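Local coordinates for protein endo-beta-1,4-glucanase (Bacillus licheniformis, PDB 2JEN) that hydrolyses internal beta-1,4-glucosidic linkages in xyloglucan and probably other beta-glucans of the plant cell wall, as a family 12 glycoside hydrolase, at residues 218-221 against 222-226. The protein carries 1 engineered substitution. Numbering follows the deposited sequence. Where two conformers were deposited one is given.
Sequences FTNY and LADSK
Lys226 lays its CG over one face of the Tyr221 ring, a CH-pi contact 3.8 Å from CG to the ring centroid, at the C-terminal end of helix 215-225, the one helix of this GH12 beta-sandwich. The ring is brought there by chi1 of 161°, which sets Tyr221 CG anti to its backbone N, while the lysine chain, bent at chi2 and chi3, carries CD to 3.6 Å from Tyr221 OH. On the same side of the ring Leu222 CD2 meets Tyr221 CD2 at 3.9 Å. Glu173 OE2 takes a hydrogen bond from Tyr221 OH and a salt bridge from Lys226 NZ. An alanine in place of Tyr221 is likely to leave the Lys226 methylenes without an aromatic face to lie on and Glu173 without its phenolic partner. On another side of the helix Asn220 and Asp224 run side by side, their amide and carboxylate planes 30° apart. Asn220 OD1 and Asp224 OD2, 3.7 Å apart, are bridged by Lys231 NZ, which hydrogen-bonds the amide oxygen and forms a salt bridge with the carboxylate; its positive charge probably makes their closeness tolerable. Phe218 meets Phe202 of strand 195-204 edge-to-face and Leu222 touches the same residue, so this side of the helix lies against the sheet. Backbone i to i+4 bonds lead from Leu222, Ala223 and Asp224 to Phe218, Thr219 and Asn220. The last turn widens to pi type: Tyr221 O receives a weak bond from Ser225 N and a second from Lys226 N, 3.0 Å away and nearly in line with the carbonyl (C=O...N angle 172°).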
loop_
_atom_site.group_PDB
_atom_site.type_symbol
_atom_site.label_atom_id
_atom_site.label_comp_id
_atom_site.label_asym_id
_atom_site.label_seq_id
_atom_site.Cartn_x
_atom_site.Cartn_y
_atom_site.Cartn_z
ATOM N N PHE A 218 37.788 -16.830 13.797
ATOM C CA PHE A 218 37.160 -17.783 12.888
ATOM C C PHE A 218 38.050 -18.055 11.675
ATOM O O PHE A 218 38.225 -19.226 11.265
ATOM C CB PHE A 218 35.771 -17.259 12.475
ATOM C CG PHE A 218 34.829 -17.190 13.620
ATOM C CD1 PHE A 218 34.861 -16.113 14.493
ATOM C CD2 PHE A 218 33.927 -18.233 13.883
ATOM C CE1 PHE A 218 34.025 -16.079 15.613
ATOM C CE2 PHE A 218 33.108 -18.194 14.957
ATOM C CZ PHE A 218 33.143 -17.088 15.840
ATOM N N THR A 219 38.652 -17.029 11.089
ATOM C CA THR A 219 39.547 -17.255 9.956
ATOM C C THR A 219 40.819 -18.004 10.408
ATOM O O THR A 219 41.324 -18.820 9.655
ATOM C CB THR A 219 39.884 -15.946 9.222
ATOM O OG1 THR A 219 40.486 -14.985 10.120
ATOM C CG2 THR A 219 38.619 -15.344 8.598
ATOM N N ASN A 220 41.320 -17.722 11.614
ATOM C CA ASN A 220 42.463 -18.516 12.137
ATOM C C ASN A 220 42.107 -19.981 12.312
ATOM O O ASN A 220 42.923 -20.865 12.026
ATOM C CB ASN A 220 42.943 -17.952 13.467
ATOM C CG ASN A 220 43.869 -16.764 13.302
ATOM O OD1 ASN A 220 44.330 -16.438 12.188
ATOM N ND2 ASN A 220 44.156 -16.104 14.434
ATOM N N TYR A 221 40.900 -20.288 12.781
ATOM C CA TYR A 221 40.464 -21.692 12.864
ATOM C C TYR A 221 40.476 -22.293 11.477
ATOM O O TYR A 221 41.033 -23.363 11.272
ATOM C CB TYR A 221 39.102 -21.814 13.546
ATOM C CG TYR A 221 38.370 -23.102 13.296
ATOM C CD1 TYR A 221 38.652 -24.246 14.048
ATOM C CD2 TYR A 221 37.400 -23.221 12.302
ATOM C CE1 TYR A 221 37.919 -25.425 13.862
ATOM C CE2 TYR A 221 36.685 -24.360 12.117
ATOM C CZ TYR A 221 36.956 -25.471 12.873
ATOM O OH TYR A 221 36.225 -26.595 12.637
ATOM N N LEU A 222 39.885 -21.637 10.498
ATOM C CA LEU A 222 39.815 -22.214 9.164
ATOM C C LEU A 222 41.194 -22.378 8.517
ATOM O O LEU A 222 41.437 -23.364 7.832
ATOM C CB LEU A 222 38.873 -21.362 8.292
ATOM C CG LEU A 222 37.407 -21.356 8.685
ATOM C CD1 LEU A 222 36.676 -20.275 7.860
ATOM C CD2 LEU A 222 36.767 -22.714 8.517
ATOM N N ALA A 223 42.072 -21.403 8.712
ATOM C CA ALA A 223 43.394 -21.421 8.104
ATOM C C ALA A 223 44.352 -22.324 8.849
ATOM O O ALA A 223 44.948 -23.233 8.247
ATOM C CB ALA A 223 43.938 -19.991 8.035
ATOM N N ASP A 224 44.507 -22.092 10.143
ATOM C CA ASP A 224 45.581 -22.754 10.904
ATOM C C ASP A 224 45.137 -24.099 11.459
ATOM O O ASP A 224 45.964 -25.027 11.583
ATOM C CB ASP A 224 45.987 -21.861 12.080
ATOM C CG ASP A 224 46.588 -20.538 11.657
ATOM O OD1 ASP A 224 47.226 -20.482 10.590
ATOM O OD2 ASP A 224 46.388 -19.535 12.406
ATOM N N SER A 225 43.884 -24.245 11.876
ATOM C CA SER A 225 43.432 -25.514 12.450
ATOM C C SER A 225 42.957 -26.485 11.397
ATOM O O SER A 225 43.253 -27.684 11.473
ATOM C CB SER A 225 42.349 -25.311 13.496
ATOM O OG SER A 225 42.835 -24.511 14.538
ATOM N N LYS A 226 42.236 -26.013 10.376
ATOM C CA LYS A 226 41.643 -26.913 9.380
ATOM C C LYS A 226 42.360 -26.945 8.031
ATOM O O LYS A 226 42.070 -27.802 7.215
ATOM C CB LYS A 226 40.165 -26.547 9.153
ATOM C CG LYS A 226 39.363 -26.424 10.416
ATOM C CD LYS A 226 39.369 -27.651 11.352
ATOM C CE LYS A 226 38.657 -28.847 10.788
ATOM N NZ LYS A 226 38.586 -29.977 11.794
#